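Local coordinates for terminase, large subunit (Bacillus phage spp1, PDB 2WBN), which drives viral DNA into empty capsids as an ATP-powered motor and cuts the genome with its nuclease domain, the part present here, at residues 119-124 / 128-133; 64-69 / 95-100; 153-158 / 162-167. All blocks are in the same frame, centred on the assembly; numbering follows the deposited sequence.

Contact 1: 119-124 / 128-133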
loop_
_atom_site.group_PDB
_atom_site.type_symbol
_atom_site.label_atom_id
_atom_site.label_comp_id
_atom_site.label_asym_id
_atom_site.label_seq_id
_atom_site.Cartn_x
_atom_site.Cartn_y
_atom_site.Cartn_z
ATOM N N ASP A 119 18.507 -3.884 -0.951
ATOM C CA ASP A 119 19.891 -3.770 -0.461
ATOM C C ASP A 119 20.335 -2.301 -0.520
ATOM O O ASP A 119 20.858 -1.771 0.448
ATOM C CB ASP A 119 20.847 -4.603 -1.323
ATOM C CG ASP A 119 20.702 -6.123 -1.120
ATOM O OD1 ASP A 119 20.151 -6.585 -0.104
ATOM O OD2 ASP A 119 21.183 -6.872 -1.996
ATOM N N ALA A 120 20.116 -1.659 -1.667
ATOM C CA ALA A 120 20.457 -0.244 -1.868
ATOM C C ALA A 120 19.863 0.681 -0.802
ATOM O O ALA A 120 20.576 1.500 -0.224
ATOM C CB ALA A 120 20.013 0.223 -3.257
ATOM N N LEU A 121 18.562 0.555 -0.553
ATOM C CA LEU A 121 17.908 1.396 0.460
ATOM C C LEU A 121 18.503 1.176 1.853
ATOM O O LEU A 121 18.620 2.127 2.624
ATOM C CB LEU A 121 16.392 1.175 0.492
ATOM C CG LEU A 121 15.568 1.882 -0.593
ATOM C CD1 LEU A 121 14.132 1.382 -0.530
ATOM C CD2 LEU A 121 15.601 3.411 -0.462
ATOM N N LYS A 122 18.860 -0.074 2.156
ATOM C CA LYS A 122 19.498 -0.444 3.432
ATOM C C LYS A 122 20.932 0.072 3.542
ATOM O O LYS A 122 21.272 0.811 4.465
ATOM C CB LYS A 122 19.545 -1.974 3.604
ATOM C CG LYS A 122 18.484 -2.581 4.510
ATOM C CD LYS A 122 18.667 -4.102 4.619
ATOM C CE LYS A 122 18.124 -4.664 5.927
ATOM N NZ LYS A 122 19.036 -4.425 7.087
ATOM N N LEU A 123 21.774 -0.345 2.604
ATOM C CA LEU A 123 23.213 -0.172 2.749
ATOM C C LEU A 123 23.682 1.167 2.192
ATOM O O LEU A 123 24.709 1.674 2.603
ATOM C CB LEU A 123 23.952 -1.331 2.071
ATOM C CG LEU A 123 23.482 -2.744 2.464
ATOM C CD1 LEU A 123 24.283 -3.781 1.719
ATOM C CD2 LEU A 123 23.560 -2.980 3.974
ATOM N N GLU A 124 22.940 1.747 1.254
ATOM C CA GLU A 124 23.350 3.020 0.653
ATOM C C GLU A 124 22.615 4.205 1.255
ATOM O O GLU A 124 23.203 5.263 1.426
ATOM C CB GLU A 124 23.154 3.023 -0.857
ATOM C CG GLU A 124 24.000 4.088 -1.553
ATOM C CD GLU A 124 23.549 4.395 -2.973
ATOM O OE1 GLU A 124 22.960 3.503 -3.634
ATOM O OE2 GLU A 124 23.795 5.538 -3.426
ATOM N N ASN A 128 17.063 1.090 7.442
ATOM C CA ASN A 128 17.439 -0.177 8.049
ATOM C C ASN A 128 16.292 -1.157 8.181
ATOM O O ASN A 128 16.486 -2.365 7.998
ATOM C CB ASN A 128 18.040 0.071 9.430
ATOM C CG ASN A 128 19.325 0.873 9.368
ATOM O OD1 ASN A 128 20.180 0.647 8.502
ATOM N ND2 ASN A 128 19.476 1.815 10.298
ATOM N N ARG A 129 15.106 -0.643 8.503
ATOM C CA ARG A 129 13.935 -1.482 8.740
ATOM C C ARG A 129 13.171 -1.744 7.451
ATOM O O ARG A 129 11.955 -1.638 7.396
ATOM C CB ARG A 129 13.034 -0.842 9.804
ATOM C CG ARG A 129 13.744 -0.692 11.146
ATOM C CD ARG A 129 12.906 -0.064 12.231
ATOM N NE ARG A 129 13.755 0.289 13.376
ATOM C CZ ARG A 129 13.316 0.607 14.592
ATOM N NH1 ARG A 129 12.015 0.621 14.868
ATOM N NH2 ARG A 129 14.187 0.911 15.549
ATOM N N ILE A 130 13.886 -2.052 6.386
ATOM C CA ILE A 130 13.230 -2.482 5.166
ATOM C C ILE A 130 13.488 -3.971 5.049
ATOM O O ILE A 130 14.609 -4.442 5.328
ATOM C CB ILE A 130 13.715 -1.704 3.929
ATOM C CG1 ILE A 130 12.941 -2.148 2.679
ATOM C CG2 ILE A 130 15.230 -1.872 3.710
ATOM C CD1 ILE A 130 12.879 -1.106 1.618
ATOM N N GLU A 131 12.449 -4.731 4.722
ATOM C CA GLU A 131 12.646 -6.130 4.369
ATOM C C GLU A 131 11.772 -6.549 3.196
ATOM O O GLU A 131 10.726 -5.952 2.933
ATOM C CB GLU A 131 12.453 -7.057 5.577
ATOM C CG GLU A 131 11.019 -7.303 6.012
ATOM C CD GLU A 131 10.958 -8.149 7.281
ATOM O OE1 GLU A 131 11.094 -7.574 8.381
ATOM O OE2 GLU A 131 10.783 -9.387 7.178
ATOM N N GLY A 132 12.236 -7.565 2.474
ATOM C CA GLY A 132 11.501 -8.104 1.352
ATOM C C GLY A 132 10.201 -8.731 1.812
ATOM O O GLY A 132 10.152 -9.354 2.883
ATOM N N ALA A 133 9.142 -8.540 1.024
ATOM C CA ALA A 133 7.902 -9.269 1.225
ATOM C C ALA A 133 8.212 -10.759 1.166
ATOM O O ALA A 133 8.831 -11.221 0.220
ATOM C CB ALA A 133 6.880 -8.908 0.164
#

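Contact 2: 64-69 / 95-100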
loop_
_atom_site.group_PDB
_atom_site.type_symbol
_atom_site.label_atom_id
_atom_site.label_comp_id
_atom_site.label_asym_id
_atom_site.label_seq_id
_atom_site.Cartn_x
_atom_site.Cartn_y
_atom_site.Cartn_z
ATOM N N LEU A 64 7.057 3.813 -8.634
ATOM C CA LEU A 64 7.326 3.410 -7.268
ATOM C C LEU A 64 6.141 3.919 -6.433
ATOM O O LEU A 64 5.645 5.025 -6.668
ATOM C CB LEU A 64 8.650 4.010 -6.787
ATOM C CG LEU A 64 8.989 3.883 -5.286
ATOM C CD1 LEU A 64 10.532 3.809 -5.159
ATOM C CD2 LEU A 64 8.438 5.051 -4.461
ATOM N N ALA A 65 5.665 3.104 -5.505
ATOM C CA ALA A 65 4.556 3.483 -4.611
ATOM C C ALA A 65 4.867 3.053 -3.180
ATOM O O ALA A 65 4.991 1.846 -2.891
ATOM C CB ALA A 65 3.259 2.868 -5.090
ATOM N N PHE A 66 5.089 4.054 -2.323
ATOM C CA PHE A 66 5.246 3.870 -0.883
ATOM C C PHE A 66 3.919 4.192 -0.190
ATOM O O PHE A 66 3.318 5.236 -0.462
ATOM C CB PHE A 66 6.327 4.807 -0.341
ATOM C CG PHE A 66 6.399 4.852 1.158
ATOM C CD1 PHE A 66 7.059 3.852 1.865
ATOM C CD2 PHE A 66 5.796 5.878 1.863
ATOM C CE1 PHE A 66 7.123 3.883 3.244
ATOM C CE2 PHE A 66 5.848 5.914 3.252
ATOM C CZ PHE A 66 6.506 4.915 3.942
ATOM N N VAL A 67 3.468 3.310 0.699
ATOM C CA VAL A 67 2.242 3.571 1.482
ATOM C C VAL A 67 2.518 3.378 2.975
ATOM O O VAL A 67 3.316 2.515 3.359
ATOM C CB VAL A 67 1.051 2.691 1.012
ATOM C CG1 VAL A 67 0.781 2.910 -0.488
ATOM C CG2 VAL A 67 1.276 1.166 1.340
ATOM N N ARG A 68 1.857 4.201 3.798
ATOM C CA ARG A 68 1.854 4.078 5.246
ATOM C C ARG A 68 0.401 4.106 5.739
ATOM O O ARG A 68 -0.341 5.032 5.412
ATOM C CB ARG A 68 2.646 5.217 5.868
ATOM C CG ARG A 68 2.653 5.281 7.404
ATOM C CD ARG A 68 3.309 6.598 7.856
ATOM N NE ARG A 68 3.392 6.769 9.319
ATOM C CZ ARG A 68 4.381 6.334 10.105
ATOM N NH1 ARG A 68 5.405 5.658 9.610
ATOM N NH2 ARG A 68 4.336 6.563 11.422
ATOM N N TRP A 69 0.032 3.079 6.502
ATOM C CA TRP A 69 -1.320 2.890 7.040
ATOM C C TRP A 69 -1.281 2.649 8.546
ATOM O O TRP A 69 -0.262 2.214 9.086
ATOM C CB TRP A 69 -1.921 1.632 6.444
ATOM C CG TRP A 69 -2.146 1.626 5.003
ATOM C CD1 TRP A 69 -1.235 1.318 4.020
ATOM C CD2 TRP A 69 -3.386 1.853 4.345
ATOM N NE1 TRP A 69 -1.837 1.395 2.786
ATOM C CE2 TRP A 69 -3.162 1.708 2.960
ATOM C CE3 TRP A 69 -4.661 2.208 4.784
ATOM C CZ2 TRP A 69 -4.172 1.898 2.022
ATOM C CZ3 TRP A 69 -5.660 2.394 3.855
ATOM C CH2 TRP A 69 -5.423 2.242 2.499
ATOM N N ALA A 95 14.108 7.414 0.125
ATOM C CA ALA A 95 14.723 7.415 1.458
ATOM C C ALA A 95 14.648 8.803 2.096
ATOM O O ALA A 95 14.302 8.924 3.263
ATOM C CB ALA A 95 16.190 6.922 1.388
ATOM N N ASP A 96 14.935 9.853 1.331
ATOM C CA ASP A 96 14.813 11.221 1.855
ATOM C C ASP A 96 13.401 11.507 2.398
ATOM O O ASP A 96 13.252 12.083 3.479
ATOM C CB ASP A 96 15.238 12.259 0.805
ATOM C CG ASP A 96 16.742 12.232 0.529
ATOM O OD1 ASP A 96 17.457 11.416 1.165
ATOM O OD2 ASP A 96 17.227 13.017 -0.325
ATOM N N PHE A 97 12.379 11.078 1.668
ATOM C CA PHE A 97 10.988 11.257 2.083
ATOM C C PHE A 97 10.696 10.503 3.372
ATOM O O PHE A 97 10.075 11.045 4.301
ATOM C CB PHE A 97 10.019 10.799 0.974
ATOM C CG PHE A 97 8.584 10.835 1.385
ATOM C CD1 PHE A 97 7.876 12.036 1.369
ATOM C CD2 PHE A 97 7.937 9.685 1.803
ATOM C CE1 PHE A 97 6.541 12.079 1.753
ATOM C CE2 PHE A 97 6.601 9.724 2.198
ATOM C CZ PHE A 97 5.906 10.925 2.166
ATOM N N VAL A 98 11.171 9.262 3.440
ATOM C CA VAL A 98 10.973 8.414 4.610
ATOM C C VAL A 98 11.690 9.006 5.823
ATOM O O VAL A 98 11.091 9.169 6.895
ATOM C CB VAL A 98 11.413 6.946 4.306
ATOM C CG1 VAL A 98 11.600 6.145 5.588
ATOM C CG2 VAL A 98 10.375 6.285 3.410
ATOM N N ARG A 99 12.963 9.368 5.648
ATOM C CA ARG A 99 13.714 10.038 6.716
ATOM C C ARG A 99 13.084 11.374 7.128
ATOM O O ARG A 99 12.845 11.603 8.315
ATOM C CB ARG A 99 15.189 10.232 6.323
ATOM C CG ARG A 99 16.064 8.995 6.532
ATOM C CD ARG A 99 17.551 9.358 6.509
ATOM N NE ARG A 99 17.900 9.959 5.227
ATOM C CZ ARG A 99 18.147 9.277 4.113
ATOM N NH1 ARG A 99 18.427 9.931 2.994
ATOM N NH2 ARG A 99 18.112 7.945 4.100
ATOM N N LYS A 100 12.791 12.238 6.153
ATOM C CA LYS A 100 12.204 13.565 6.416
ATOM C C LYS A 100 10.973 13.476 7.330
ATOM O O LYS A 100 10.825 14.272 8.255
ATOM C CB LYS A 100 11.828 14.267 5.109
ATOM C CG LYS A 100 11.751 15.786 5.174
ATOM C CD LYS A 100 10.749 16.344 4.133
ATOM C CE LYS A 100 11.013 17.818 3.790
ATOM N NZ LYS A 100 9.753 18.562 3.430
#

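Contact 3: 153-158 / 162-167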
loop_
_atom_site.group_PDB
_atom_site.type_symbol
_atom_site.label_atom_id
_atom_site.label_comp_id
_atom_site.label_asym_id
_atom_site.label_seq_id
_atom_site.Cartn_x
_atom_site.Cartn_y
_atom_site.Cartn_z
ATOM N N ILE A 153 -12.018 0.519 4.859
ATOM C CA ILE A 153 -10.745 1.088 4.399
ATOM C C ILE A 153 -10.949 2.588 4.296
ATOM O O ILE A 153 -11.715 3.047 3.445
ATOM C CB ILE A 153 -10.343 0.541 3.033
ATOM C CG1 ILE A 153 -10.142 -0.973 3.111
ATOM C CG2 ILE A 153 -9.056 1.246 2.497
ATOM C CD1 ILE A 153 -9.953 -1.634 1.747
ATOM N N VAL A 154 -10.256 3.334 5.157
ATOM C CA VAL A 154 -10.537 4.746 5.402
ATOM C C VAL A 154 -9.435 5.565 4.780
ATOM O O VAL A 154 -8.256 5.427 5.144
ATOM C CB VAL A 154 -10.645 5.084 6.910
ATOM C CG1 VAL A 154 -11.054 6.535 7.109
ATOM C CG2 VAL A 154 -11.638 4.158 7.604
ATOM N N ILE A 155 -9.822 6.415 3.839
ATOM C CA ILE A 155 -8.884 7.162 3.024
ATOM C C ILE A 155 -9.324 8.611 2.919
ATOM O O ILE A 155 -10.465 8.914 2.539
ATOM C CB ILE A 155 -8.763 6.586 1.583
ATOM C CG1 ILE A 155 -8.535 5.067 1.585
ATOM C CG2 ILE A 155 -7.598 7.300 0.799
ATOM C CD1 ILE A 155 -8.818 4.425 0.220
ATOM N N ASP A 156 -8.391 9.501 3.214
ATOM C CA ASP A 156 -8.594 10.928 3.092
ATOM C C ASP A 156 -7.832 11.402 1.848
ATOM O O ASP A 156 -6.578 11.408 1.847
ATOM C CB ASP A 156 -8.028 11.578 4.339
ATOM C CG ASP A 156 -8.356 13.053 4.466
ATOM O OD1 ASP A 156 -8.620 13.737 3.442
ATOM O OD2 ASP A 156 -8.310 13.531 5.629
ATOM N N PRO A 157 -8.559 11.794 0.788
ATOM C CA PRO A 157 -7.877 12.235 -0.415
ATOM C C PRO A 157 -6.982 13.456 -0.221
ATOM O O PRO A 157 -6.148 13.732 -1.051
ATOM C CB PRO A 157 -9.018 12.551 -1.381
ATOM C CG PRO A 157 -10.163 11.860 -0.868
ATOM C CD PRO A 157 -10.021 11.882 0.625
ATOM N N LEU A 158 -7.182 14.223 0.845
ATOM C CA LEU A 158 -6.287 15.341 1.129
ATOM C C LEU A 158 -4.881 14.882 1.520
ATOM O O LEU A 158 -3.908 15.605 1.294
ATOM C CB LEU A 158 -6.888 16.228 2.234
ATOM C CG LEU A 158 -8.211 16.900 1.894
ATOM C CD1 LEU A 158 -8.702 17.825 3.050
ATOM C CD2 LEU A 158 -8.071 17.708 0.620
ATOM N N ASN A 162 -3.453 9.455 -4.333
ATOM C CA ASN A 162 -3.233 8.318 -5.211
ATOM C C ASN A 162 -3.921 7.047 -4.711
ATOM O O ASN A 162 -4.610 6.362 -5.480
ATOM C CB ASN A 162 -1.720 8.053 -5.405
ATOM C CG ASN A 162 -1.042 9.129 -6.224
ATOM O OD1 ASN A 162 -1.283 9.226 -7.424
ATOM N ND2 ASN A 162 -0.195 9.946 -5.589
ATOM N N ILE A 163 -3.741 6.734 -3.441
ATOM C CA ILE A 163 -4.472 5.636 -2.792
ATOM C C ILE A 163 -5.990 5.804 -2.992
ATOM O O ILE A 163 -6.678 4.868 -3.412
ATOM C CB ILE A 163 -4.152 5.542 -1.272
ATOM C CG1 ILE A 163 -2.718 5.079 -1.034
ATOM C CG2 ILE A 163 -5.100 4.544 -0.561
ATOM C CD1 ILE A 163 -2.240 5.226 0.412
ATOM N N ALA A 164 -6.496 7.007 -2.729
ATOM C CA ALA A 164 -7.919 7.307 -2.934
ATOM C C ALA A 164 -8.385 7.005 -4.367
ATOM O O ALA A 164 -9.362 6.309 -4.555
ATOM C CB ALA A 164 -8.246 8.784 -2.558
ATOM N N ARG A 165 -7.653 7.494 -5.369
ATOM C CA ARG A 165 -8.007 7.301 -6.758
ATOM C C ARG A 165 -7.951 5.822 -7.155
ATOM O O ARG A 165 -8.881 5.300 -7.755
ATOM C CB ARG A 165 -7.087 8.111 -7.677
ATOM C CG ARG A 165 -7.502 8.028 -9.162
ATOM C CD ARG A 165 -6.575 8.797 -10.101
ATOM N NE ARG A 165 -5.180 8.602 -9.741
ATOM C CZ ARG A 165 -4.453 7.544 -10.049
ATOM N NH1 ARG A 165 -3.199 7.492 -9.621
ATOM N NH2 ARG A 165 -4.962 6.527 -10.764
ATOM N N GLU A 166 -6.886 5.139 -6.772
ATOM C CA GLU A 166 -6.714 3.772 -7.236
ATOM C C GLU A 166 -7.755 2.861 -6.611
ATOM O O GLU A 166 -8.357 2.042 -7.312
ATOM C CB GLU A 166 -5.303 3.285 -6.973
ATOM C CG GLU A 166 -4.277 3.978 -7.829
ATOM C CD GLU A 166 -2.946 3.263 -7.803
ATOM O OE1 GLU A 166 -2.694 2.522 -6.822
ATOM O OE2 GLU A 166 -2.182 3.418 -8.775
ATOM N N PHE A 167 -7.982 3.007 -5.305
ATOM C CA PHE A 167 -8.942 2.146 -4.626
ATOM C C PHE A 167 -10.372 2.416 -5.081
ATOM O O PHE A 167 -11.145 1.468 -5.270
ATOM C CB PHE A 167 -8.809 2.263 -3.100
ATOM C CG PHE A 167 -7.711 1.398 -2.497
ATOM C CD1 PHE A 167 -6.394 1.811 -2.493
ATOM C CD2 PHE A 167 -8.025 0.190 -1.886
ATOM C CE1 PHE A 167 -5.403 1.040 -1.907
ATOM C CE2 PHE A 167 -7.039 -0.613 -1.320
ATOM C CZ PHE A 167 -5.726 -0.172 -1.308
#

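Contact 1: 119-124 / 128-133
With CG1 anti to the backbone N (chi1 -177°) and a further extended chi2, Ile130 carries its CD1 to Leu121, whose CG points away from its carbonyl carbon (chi1 -79°); the two methyl ends, Leu121 CD1 and Ile130 CD1, meet at 3.5 Å, the side chains crossing at about a right angle. The other branch of Ile130 serves the next residue of the helix. Its CG2 presses on the aliphatic part of Lys122, with Lys122 CG only 3.4 Å from Ile130 CG2, tighter than an ordinary van der Waals contact. From there the lysine chain runs across the start of strand 130-132 and bends at chi4 (-78°), which brings the ammonium group near the loop before the strand: Lys122 NZ gives a weak hydrogen bond of 3.4 Å to Asn128 O. Lys122 is partly exposed, whereas Leu121 and Ile130 are buried. Both of these apolar side chains also touch Leu55 of strand 51-56, and Ile130 touches Ala110 of strand 108-110. Helix 115-124 is packed here against the strand that follows it, closing the beta-alpha-beta unit of strand 108-110, helix 115-124 and strand 130-132 in the RNase H-like nuclease fold.

Contact 2: 64-69 / 95-100
This is helix-on-sheet packing of the RNase H-like nuclease fold: helix 91-100 lies over strand 64-72, and a single aromatic residue of the strand, Phe66, receives two side chains of the helix. Val98 comes over one face of the Phe66 ring: its CG2 makes a CH-pi contact, 4.2 Å from the ring centroid and 19° off the normal. The methyl is displaced toward the rim, where Val98 CG2 lies 4.0 Å from Phe66 CE1. Phe97 approaches the CD2 and CE2 side of the same ring with the edge of its own, Phe97 CE2 standing 3.9 Å from Phe66 CD2 and 4.0 Å from Phe66 CE2. Both phenylalanines carry CG anti to the backbone N (chi1 170° for Phe66 and 175° for Phe97), extending the rings into the layer between strand and helix; the closest CA atoms, those of Phe66 and Val98, are 9.1 Å apart. No hydrogen bond crosses this apolar interface. Phe97 also reaches Asp82 and Leu84 of strand 77-86, so it bears on two neighbouring strands, while Phe66 touches Gln53 and Leu55 of strand 51-56. Val67, next in the strand, points to the opposite face of the sheet and packs against helix 190-198.

Contact 3: 153-158 / 162-167
Two branches of one side chain, Ile155, carry most of this contact, and one of them lies against the backbone of the helix itself. Ile155 CG2 is 3.7 Å from Ala164 N and equally 3.7 Å from Ala164 CB, a close approach that the small alanine side chain permits. The other branch turns along the helix: with CG1 pointing away from the carbonyl carbon (chi1 -49°) and CD1 extended beyond it, Ile155 CD1 meets Ile163 CG2 at 3.8 Å and Phe167 CB at 4.0 Å. The isoleucines cross obliquely, whereas Ile155 and Phe167 are nearly perpendicular. One methyl thus touches two residues a helical turn apart, and the other covers the residue following the first.

Either side of Ile155, the contact continues more lightly. Pro157 lays the CB-CG side of its ring alongside the alanine methyl, Pro157 CG being 4.0 Å from Ala164 CB. At the far end Ile153 CD1 approaches Phe167 CE2 at 4.4 Å, oblique to the aromatic plane.

The reversal between the two elements starts with an Asx turn, in which Leu158 N donates to Asp156 OD1 at 3.0 Å, from 37° out of the carboxylate plane. That carboxylate is further held by the backbone of Gly38 and Ile40, while Glu83 receives the N-H groups of Asn162 and Ile163 in the first turn of the helix. The same Ile163 and Phe167 also touch Thr191 of helix 190-198, and Glu166 OE1 is hydrogen-bonded to Thr191 OG1, next to the manganese ligand His190. Strand 152-155 and helix 161-169, whose N-to-C directions make 131° in these short segments, form a beta-alpha unit, strand and following helix joined by a short turn, with an apolar interface, packed beside the metal-binding helix of the RNase H-like nuclease fold.

Overall arrangement
All three contacts put a helix against the same mixed sheet of the nuclease domain. Along the chain contact 2 comes first, then contact 1 and contact 3. Contacts 1 and 2 have centres 13 Å apart and join where Leu121 packs on Ala95, linking helices 115-124 and 91-100. Contacts 2 and 3, with centres 16 Å apart, meet where Trp69 packs on Ile153 and Ile163, and Val67 on Ile163. Contacts 1 and 3, 26 Å between centres, do not touch and lie on opposite sides of the chain's centre. Contact 2 therefore bridges them, and each has a side chain about 8 to 9 Å from that of a manganese ligand (Asp56, Asp111 or Asp193).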